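Local coordinates for protein acetone carboxylase alpha subunit (Xanthobacter autotrophicus Py2, PDB 5M45) that serves as the manganese-binding alpha subunit of a multi-subunit bacterial enzyme and belongs to the hydantoinase B/oxoprolinase family, at residues 141-146 against 198-203; 148-153 against 173-178; 185-190 against 397-402. All coordinates share one frame; numbering follows the deposited sequence.

Interaction 1: 141-146 against 198-203; sequences NNDSLI and GYSITC
The amide of N142 lies against the backbone of 199-201 much as another peptide group would, while the carboxylate of D143, which forms an Asx turn, is approached from above its plane. N142 ND2 gives a nearly straight bond to Y199 O (2.9 Å), that oxygen in the amide plane. N142 OD1 accepts from I201 N (2.7 Å), the donor tilted 24° from the carbonyl plane. With N142 N bound to I201 O at 3.0 Å, three bonds across the contact fix this asparagine, suited to the place because its side chain both donates and accepts; ND2 also reaches P151 O. The side chains of I201 and N142 cross at about a right angle.

N141 sets CG anti to its backbone N (chi1 176°), carrying OD1 across to C203 N at 3.0 Å, the donor tilted 17° from the carbonyl plane. L145 N meets D143 OD1 to close the turn, and T202 OG1 donates to D143 OD2 at 2.6 Å. R194 of the same chain pairs with OD1 and R222 of the second subunit with OD2, salt bridges probably favouring the charged form. Water 1 joins S144 N to S200 OG, and I146 CD1 rests on C203 SG at 3.8 Å.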
loop_
_atom_site.group_PDB
_atom_site.type_symbol
_atom_site.label_atom_id
_atom_site.label_comp_id
_atom_site.label_asym_id
_atom_site.label_seq_id
_atom_site.Cartn_x
_atom_site.Cartn_y
_atom_site.Cartn_z
ATOM N N ASN A 141 4.921 -3.840 12.718
ATOM C CA ASN A 141 4.629 -2.400 12.590
ATOM C C ASN A 141 5.733 -1.649 11.870
ATOM O O ASN A 141 6.920 -1.985 12.029
ATOM C CB ASN A 141 4.455 -1.806 14.010
ATOM C CG ASN A 141 4.247 -0.312 14.001
ATOM O OD1 ASN A 141 3.165 0.178 13.657
ATOM N ND2 ASN A 141 5.288 0.429 14.335
ATOM N N ASN A 142 5.352 -0.655 11.059
ATOM C CA ASN A 142 6.315 0.322 10.520
ATOM C C ASN A 142 5.759 1.736 10.325
ATOM O O ASN A 142 6.393 2.553 9.630
ATOM C CB ASN A 142 6.941 -0.194 9.214
ATOM C CG ASN A 142 5.973 -0.138 8.044
ATOM O OD1 ASN A 142 4.789 0.113 8.251
ATOM N ND2 ASN A 142 6.472 -0.333 6.814
ATOM N N ASP A 143 4.606 2.051 10.921
ATOM C CA ASP A 143 3.835 3.244 10.566
ATOM C C ASP A 143 4.488 4.536 11.088
ATOM O O ASP A 143 4.560 4.762 12.303
ATOM C CB ASP A 143 2.409 3.068 11.152
ATOM C CG ASP A 143 1.434 4.159 10.760
ATOM O OD1 ASP A 143 1.794 5.093 9.961
ATOM O OD2 ASP A 143 0.283 4.056 11.239
ATOM N N SER A 144 4.984 5.380 10.173
ATOM C CA SER A 144 5.591 6.641 10.573
ATOM C C SER A 144 4.610 7.661 11.179
ATOM O O SER A 144 5.057 8.568 11.902
ATOM C CB SER A 144 6.370 7.289 9.419
ATOM O OG SER A 144 7.474 6.486 9.061
ATOM N N LEU A 145 3.292 7.517 10.955
ATOM C CA LEU A 145 2.313 8.416 11.617
ATOM C C LEU A 145 2.238 8.241 13.141
ATOM O O LEU A 145 1.741 9.130 13.823
ATOM C CB LEU A 145 0.911 8.299 10.989
ATOM C CG LEU A 145 0.758 8.992 9.642
ATOM C CD1 LEU A 145 -0.595 8.708 8.985
ATOM C CD2 LEU A 145 0.983 10.478 9.748
ATOM N N ILE A 146 2.690 7.107 13.663
ATOM C CA ILE A 146 2.755 6.873 15.100
ATOM C C ILE A 146 4.205 6.860 15.636
ATOM O O ILE A 146 4.423 6.504 16.801
ATOM C CB ILE A 146 1.988 5.594 15.521
ATOM C CG1 ILE A 146 2.674 4.324 15.053
ATOM C CG2 ILE A 146 0.551 5.630 14.981
ATOM C CD1 ILE A 146 2.012 3.061 15.542
ATOM N N GLY A 198 5.178 3.446 0.133
ATOM C CA GLY A 198 5.524 2.097 0.586
ATOM C C GLY A 198 4.411 1.406 1.390
ATOM O O GLY A 198 3.492 2.045 1.901
ATOM N N TYR A 199 4.516 0.096 1.474
ATOM C CA TYR A 199 3.646 -0.775 2.309
ATOM C C TYR A 199 3.771 -0.338 3.788
ATOM O O TYR A 199 4.862 -0.381 4.351
ATOM C CB TYR A 199 4.111 -2.225 2.148
ATOM C CG TYR A 199 3.200 -3.325 2.721
ATOM C CD1 TYR A 199 1.893 -3.492 2.263
ATOM C CD2 TYR A 199 3.684 -4.236 3.648
ATOM C CE1 TYR A 199 1.075 -4.535 2.763
ATOM C CE2 TYR A 199 2.901 -5.286 4.135
ATOM C CZ TYR A 199 1.590 -5.431 3.696
ATOM O OH TYR A 199 0.805 -6.502 4.171
ATOM N N SER A 200 2.661 0.119 4.380
ATOM C CA SER A 200 2.644 0.708 5.729
ATOM C C SER A 200 1.692 -0.108 6.605
ATOM O O SER A 200 0.507 -0.274 6.265
ATOM C CB SER A 200 2.215 2.183 5.712
ATOM O OG SER A 200 2.398 2.819 7.002
ATOM N N ILE A 201 2.227 -0.592 7.737
ATOM C CA ILE A 201 1.600 -1.585 8.615
ATOM C C ILE A 201 1.396 -0.913 10.003
ATOM O O ILE A 201 2.372 -0.499 10.621
ATOM C CB ILE A 201 2.562 -2.785 8.776
ATOM C CG1 ILE A 201 2.993 -3.364 7.391
ATOM C CG2 ILE A 201 1.937 -3.879 9.615
ATOM C CD1 ILE A 201 4.471 -3.798 7.333
ATOM N N THR A 202 0.152 -0.828 10.497
ATOM C CA THR A 202 -0.120 -0.176 11.793
ATOM C C THR A 202 -0.388 -1.186 12.917
ATOM O O THR A 202 -1.516 -1.631 13.079
ATOM C CB THR A 202 -1.287 0.837 11.680
ATOM O OG1 THR A 202 -1.000 1.813 10.682
ATOM C CG2 THR A 202 -1.541 1.559 13.026
ATOM N N CYS A 203 0.653 -1.545 13.669
ATOM C CA CYS A 203 0.547 -2.481 14.818
ATOM C C CYS A 203 -0.368 -3.706 14.524
ATOM O O CYS A 203 -1.261 -4.079 15.309
ATOM C CB CYS A 203 0.106 -1.701 16.067
ATOM S SG CYS A 203 1.357 -0.537 16.693
HETATM O O HOH W 1 3.917 5.233 7.266
#

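Interaction 2: 148-153 against 173-178; sequences NVHPCD and VTHVID. With MN (manganese (II) ion), chain M.
H150, D153 and H175 converge on the manganese ion, so the tight part of this contact is a metal site made of two imidazoles and a carboxylate. H150 NE2 and H175 ND1 each stand 2.3 Å from manganese, and D153 OD1 comes to 2.0 Å, with D153 OD2 a longer partner. Both oxygens of the acetate ion also reach the metal. The two rings meet rim to rim with their planes 48° apart, and the carboxylate is turned 72° to the H175 ring; D153 OD1 and H175 ND1 are not hydrogen-bonded, since both bind the metal.

A type I turn from H150 to D153 brings these two ligands together, and P151, whose ring restricts phi, fits its second position. H150 CG sits between the backbone N and carbonyl carbon (chi1 62°), which swings the ring round to present NE2 to the metal. The backbone is pinned by V176 N donating to C152 O at 2.8 Å, beside the non-hydrogen-bonded antiparallel pair D153 and H175. C152 is compact enough to lay CB over one face of the H175 ring, 4.3 Å from its centroid. S398 O holds H150 ND1 and S186 OG holds H175 NE2, a second shell that fixes both ring rotations.

No side of the contact is open to solvent, but its ends are looser: C152 SG lies 3.6 Å from V176 O and 3.8 Å from D178 CA, and D153 CB meets V173 CG2 at 4.0 Å, a simple van der Waals touch.

Strands 153-162 and 165-175 are neighbours in a large antiparallel sheet. Helix 111-124 packs on N148 and V173, helix 227-255 on T174 and V176, and helix 82-85 on H175 and I177.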
loop_
_atom_site.group_PDB
_atom_site.type_symbol
_atom_site.label_atom_id
_atom_site.label_comp_id
_atom_site.label_asym_id
_atom_site.label_seq_id
_atom_site.Cartn_x
_atom_site.Cartn_y
_atom_site.Cartn_z
ATOM N N ASN A 148 7.563 6.068 13.662
ATOM C CA ASN A 148 8.703 5.411 13.007
ATOM C C ASN A 148 9.510 6.369 12.063
ATOM O O ASN A 148 8.965 7.357 11.571
ATOM C CB ASN A 148 8.241 4.187 12.187
ATOM C CG ASN A 148 9.375 3.173 11.909
ATOM O OD1 ASN A 148 10.412 3.158 12.589
ATOM N ND2 ASN A 148 9.151 2.295 10.914
ATOM N N VAL A 149 10.770 6.009 11.786
ATOM C CA VAL A 149 11.632 6.779 10.905
ATOM C C VAL A 149 11.113 6.775 9.466
ATOM O O VAL A 149 10.912 7.844 8.858
ATOM C CB VAL A 149 13.076 6.213 10.936
ATOM C CG1 VAL A 149 13.933 6.937 9.895
ATOM C CG2 VAL A 149 13.681 6.331 12.318
ATOM N N HIS A 150 10.883 5.577 8.936
ATOM C CA HIS A 150 10.404 5.411 7.552
ATOM C C HIS A 150 9.912 3.984 7.347
ATOM O O HIS A 150 10.228 3.115 8.158
ATOM C CB HIS A 150 11.476 5.810 6.488
ATOM C CG HIS A 150 12.740 5.001 6.503
ATOM N ND1 HIS A 150 13.675 5.091 5.500
ATOM C CD2 HIS A 150 13.227 4.087 7.373
ATOM C CE1 HIS A 150 14.717 4.325 5.787
ATOM N NE2 HIS A 150 14.470 3.706 6.917
ATOM N N PRO A 151 9.147 3.729 6.275
ATOM C CA PRO A 151 8.594 2.375 6.077
ATOM C C PRO A 151 9.607 1.215 5.980
ATOM O O PRO A 151 9.308 0.114 6.453
ATOM C CB PRO A 151 7.769 2.511 4.798
ATOM C CG PRO A 151 7.363 3.978 4.783
ATOM C CD PRO A 151 8.580 4.701 5.298
ATOM N N CYS A 152 10.818 1.447 5.469
ATOM C CA CYS A 152 11.815 0.393 5.387
ATOM C C CYS A 152 12.380 -0.162 6.723
ATOM O O CYS A 152 13.068 -1.203 6.717
ATOM C CB CYS A 152 12.949 0.769 4.444
ATOM S SG CYS A 152 12.470 0.598 2.699
ATOM N N ASP A 153 12.126 0.521 7.853
ATOM C CA ASP A 153 12.484 -0.030 9.141
ATOM C C ASP A 153 11.285 -0.801 9.722
ATOM O O ASP A 153 10.347 -0.192 10.267
ATOM C CB ASP A 153 12.984 1.044 10.083
ATOM C CG ASP A 153 14.315 1.618 9.651
ATOM O OD1 ASP A 153 15.053 0.937 8.887
ATOM O OD2 ASP A 153 14.662 2.762 10.051
ATOM N N VAL A 173 14.042 -4.842 15.149
ATOM C CA VAL A 173 13.948 -4.053 13.905
ATOM C C VAL A 173 15.035 -4.455 12.922
ATOM O O VAL A 173 16.177 -4.722 13.341
ATOM C CB VAL A 173 13.984 -2.539 14.179
ATOM C CG1 VAL A 173 15.274 -2.131 14.908
ATOM C CG2 VAL A 173 13.836 -1.720 12.886
ATOM N N THR A 174 14.686 -4.517 11.632
ATOM C CA THR A 174 15.669 -4.611 10.536
ATOM C C THR A 174 15.350 -3.544 9.480
ATOM O O THR A 174 14.174 -3.350 9.119
ATOM C CB THR A 174 15.634 -5.956 9.778
ATOM O OG1 THR A 174 14.304 -6.208 9.314
ATOM C CG2 THR A 174 16.072 -7.118 10.644
ATOM N N HIS A 175 16.374 -2.876 8.970
ATOM C CA HIS A 175 16.222 -2.077 7.745
ATOM C C HIS A 175 16.140 -3.014 6.532
ATOM O O HIS A 175 17.111 -3.713 6.252
ATOM C CB HIS A 175 17.393 -1.098 7.542
ATOM C CG HIS A 175 17.296 -0.344 6.246
ATOM N ND1 HIS A 175 16.848 0.954 6.161
ATOM C CD2 HIS A 175 17.477 -0.761 4.965
ATOM C CE1 HIS A 175 16.784 1.317 4.888
ATOM N NE2 HIS A 175 17.168 0.299 4.142
ATOM N N VAL A 176 14.992 -3.032 5.840
ATOM C CA VAL A 176 14.805 -3.886 4.618
ATOM C C VAL A 176 15.122 -3.091 3.346
ATOM O O VAL A 176 15.078 -1.837 3.345
ATOM C CB VAL A 176 13.399 -4.516 4.526
ATOM C CG1 VAL A 176 13.080 -5.282 5.814
ATOM C CG2 VAL A 176 12.297 -3.460 4.248
ATOM N N ILE A 177 15.410 -3.803 2.256
ATOM C CA ILE A 177 15.878 -3.162 1.027
ATOM C C ILE A 177 14.801 -2.242 0.413
ATOM O O ILE A 177 15.108 -1.102 0.015
ATOM C CB ILE A 177 16.405 -4.181 -0.024
ATOM C CG1 ILE A 177 17.577 -4.978 0.555
ATOM C CG2 ILE A 177 16.810 -3.450 -1.339
ATOM C CD1 ILE A 177 17.972 -6.194 -0.281
ATOM N N ASP A 178 13.562 -2.718 0.322
ATOM C CA ASP A 178 12.473 -1.911 -0.191
ATOM C C ASP A 178 11.124 -2.338 0.368
ATOM O O ASP A 178 10.959 -3.510 0.792
ATOM C CB ASP A 178 12.433 -1.852 -1.733
ATOM C CG ASP A 178 11.651 -3.017 -2.382
ATOM O OD1 ASP A 178 12.172 -4.158 -2.448
ATOM O OD2 ASP A 178 10.513 -2.800 -2.869
HETATM MN MN MN M . 16.114 2.346 7.844
#

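Interaction 3: 185-190 against 397-402; sequences GSMATG and FSYSWH. With ACT (acetate ion), chain N.
Two bends of like sign in M187, chi1 -46° and chi2 -49°, fold its chain alongside Y399, after which an extended last torsion, chi3 -174°, brings the methyl CE up to W401. The ring of Y399, set anti to its own backbone nitrogen, comes to meet it: M187 CB lies 3.5 Å from Y399 CD1. The sulfur makes two Met-aromatic contacts, an oblique one with SD 4.9 Å from the Y399 ring centroid, and one at the edge of the W401 five-membered ring. At the far end M187 CE touches W401 CD1 at 4.0 Å. A long, unbranched and flexible residue suits this bridge between two rings.

Behind this, S398 presents CB to the backbone of A188, with CB 3.8 Å from A188 N; the small residues let the chains pass closely, while D197 takes the S398 hydroxyl. H402, in helix 401-422, sets its N above the centre of the Y399 ring.

W401 turns NE1 to the acetate ion, donating to acetate O at 2.7 Å, and M187 CE stands 3.5 Å from that same oxygen. No hydrogen bond joins the two segments directly, so sulfur, methyl and ring carbons hold them together; the polar indole N-H is spent on the anion at the metal, which implies an apolar wall with one directed donor.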
loop_
_atom_site.group_PDB
_atom_site.type_symbol
_atom_site.label_atom_id
_atom_site.label_comp_id
_atom_site.label_asym_id
_atom_site.label_seq_id
_atom_site.Cartn_x
_atom_site.Cartn_y
_atom_site.Cartn_z
ATOM N N GLY A 185 14.075 1.641 -4.178
ATOM C CA GLY A 185 15.140 1.816 -3.188
ATOM C C GLY A 185 14.521 1.978 -1.802
ATOM O O GLY A 185 13.281 2.004 -1.674
ATOM N N SER A 186 15.366 2.125 -0.773
ATOM C CA SER A 186 14.891 2.368 0.602
ATOM C C SER A 186 14.592 3.844 0.852
ATOM O O SER A 186 13.615 4.170 1.530
ATOM C CB SER A 186 15.907 1.903 1.645
ATOM O OG SER A 186 16.507 0.639 1.383
ATOM N N MET A 187 15.439 4.726 0.304
ATOM C CA MET A 187 15.387 6.183 0.520
ATOM C C MET A 187 14.782 6.872 -0.709
ATOM O O MET A 187 15.371 7.750 -1.339
ATOM C CB MET A 187 16.808 6.713 0.761
ATOM C CG MET A 187 17.668 5.930 1.736
ATOM S SD MET A 187 16.886 5.543 3.335
ATOM C CE MET A 187 18.295 4.809 4.142
ATOM N N ALA A 188 13.581 6.407 -1.060
ATOM C CA ALA A 188 13.051 6.554 -2.400
ATOM C C ALA A 188 12.503 7.964 -2.691
ATOM O O ALA A 188 12.043 8.672 -1.778
ATOM C CB ALA A 188 11.942 5.539 -2.585
ATOM N N THR A 189 12.596 8.331 -3.970
ATOM C CA THR A 189 12.001 9.520 -4.546
ATOM C C THR A 189 10.985 9.079 -5.612
ATOM O O THR A 189 11.045 7.939 -6.087
ATOM C CB THR A 189 13.036 10.397 -5.248
ATOM O OG1 THR A 189 13.674 9.634 -6.288
ATOM C CG2 THR A 189 14.093 10.872 -4.272
ATOM N N GLY A 190 10.104 10.002 -5.984
ATOM C CA GLY A 190 9.065 9.763 -6.995
ATOM C C GLY A 190 7.702 10.089 -6.481
ATOM O O GLY A 190 7.001 10.914 -7.066
ATOM N N PHE A 397 7.556 9.900 4.063
ATOM C CA PHE A 397 8.662 9.677 5.001
ATOM C C PHE A 397 9.861 8.843 4.473
ATOM O O PHE A 397 10.818 8.652 5.236
ATOM C CB PHE A 397 8.143 8.888 6.223
ATOM C CG PHE A 397 6.999 9.517 6.977
ATOM C CD1 PHE A 397 7.244 10.362 8.039
ATOM C CD2 PHE A 397 5.677 9.175 6.678
ATOM C CE1 PHE A 397 6.169 10.893 8.787
ATOM C CE2 PHE A 397 4.613 9.665 7.435
ATOM C CZ PHE A 397 4.858 10.531 8.495
ATOM N N SER A 398 9.828 8.317 3.251
ATOM C CA SER A 398 10.845 7.288 2.856
ATOM C C SER A 398 12.295 7.696 3.129
ATOM O O SER A 398 13.122 6.824 3.392
ATOM C CB SER A 398 10.734 6.876 1.371
ATOM O OG SER A 398 9.631 5.989 1.154
ATOM N N TYR A 399 12.624 8.985 2.998
ATOM C CA TYR A 399 13.969 9.480 3.283
ATOM C C TYR A 399 13.972 10.624 4.329
ATOM O O TYR A 399 14.581 11.687 4.147
ATOM C CB TYR A 399 14.768 9.820 2.013
ATOM C CG TYR A 399 16.231 10.087 2.350
ATOM C CD1 TYR A 399 16.933 9.263 3.198
ATOM C CD2 TYR A 399 16.884 11.201 1.839
ATOM C CE1 TYR A 399 18.268 9.526 3.537
ATOM C CE2 TYR A 399 18.219 11.490 2.174
ATOM C CZ TYR A 399 18.894 10.669 3.032
ATOM O OH TYR A 399 20.204 10.944 3.397
ATOM N N SER A 400 13.264 10.330 5.425
ATOM C CA SER A 400 13.191 11.161 6.634
ATOM C C SER A 400 14.562 11.730 7.047
ATOM O O SER A 400 14.693 12.886 7.488
ATOM C CB SER A 400 12.696 10.274 7.792
ATOM O OG SER A 400 11.968 11.119 8.619
ATOM N N TRP A 401 15.561 10.876 6.939
ATOM C CA TRP A 401 16.939 11.226 7.320
ATOM C C TRP A 401 17.463 12.500 6.693
ATOM O O TRP A 401 18.265 13.163 7.321
ATOM C CB TRP A 401 17.934 10.099 6.946
ATOM C CG TRP A 401 17.666 8.740 7.536
ATOM C CD1 TRP A 401 17.374 7.602 6.847
ATOM C CD2 TRP A 401 17.747 8.372 8.922
ATOM N NE1 TRP A 401 17.303 6.523 7.713
ATOM C CE2 TRP A 401 17.494 6.969 8.996
ATOM C CE3 TRP A 401 18.004 9.073 10.109
ATOM C CZ2 TRP A 401 17.473 6.284 10.201
ATOM C CZ3 TRP A 401 17.999 8.365 11.307
ATOM C CH2 TRP A 401 17.744 6.987 11.346
ATOM N N HIS A 402 17.085 12.816 5.464
ATOM C CA HIS A 402 17.624 14.029 4.761
ATOM C C HIS A 402 17.529 15.285 5.644
ATOM O O HIS A 402 18.506 16.046 5.803
ATOM C CB HIS A 402 16.849 14.249 3.475
ATOM C CG HIS A 402 17.415 15.283 2.552
ATOM N ND1 HIS A 402 18.720 15.272 2.125
ATOM C CD2 HIS A 402 16.827 16.337 1.936
ATOM C CE1 HIS A 402 18.923 16.284 1.293
ATOM N NE2 HIS A 402 17.784 16.945 1.159
HETATM C C ACT N . 18.431 3.395 8.231
HETATM O O ACT N . 17.605 3.855 7.410
HETATM O OXT ACT N . 18.122 2.429 8.960
HETATM C CH3 ACT N . 19.800 4.013 8.328
#

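The three contacts stand at different distances from the manganese ion. Interaction 2 supplies its protein ligands; interaction 3, its centre about 10 Å from that of interaction 2, lines the acetate bound to it, the nearest W401 side-chain atom being about 4 Å from the metal. S186 OG ties the two together at 2.6 Å from I177 O. Interaction 1 lies further out, the nearest N142 side-chain atom about 10 Å from manganese, yet N142 ND2 reaches P151 O at 2.9 Å and so probably helps hold the turn. S144 CB packs on F397 CG at 3.4 Å, linking interactions 1 and 3. The nearest atoms of 3,6,9,12,15-pentaoxaheptadecan-1-ol and the I146 side chain are about 11 Å apart.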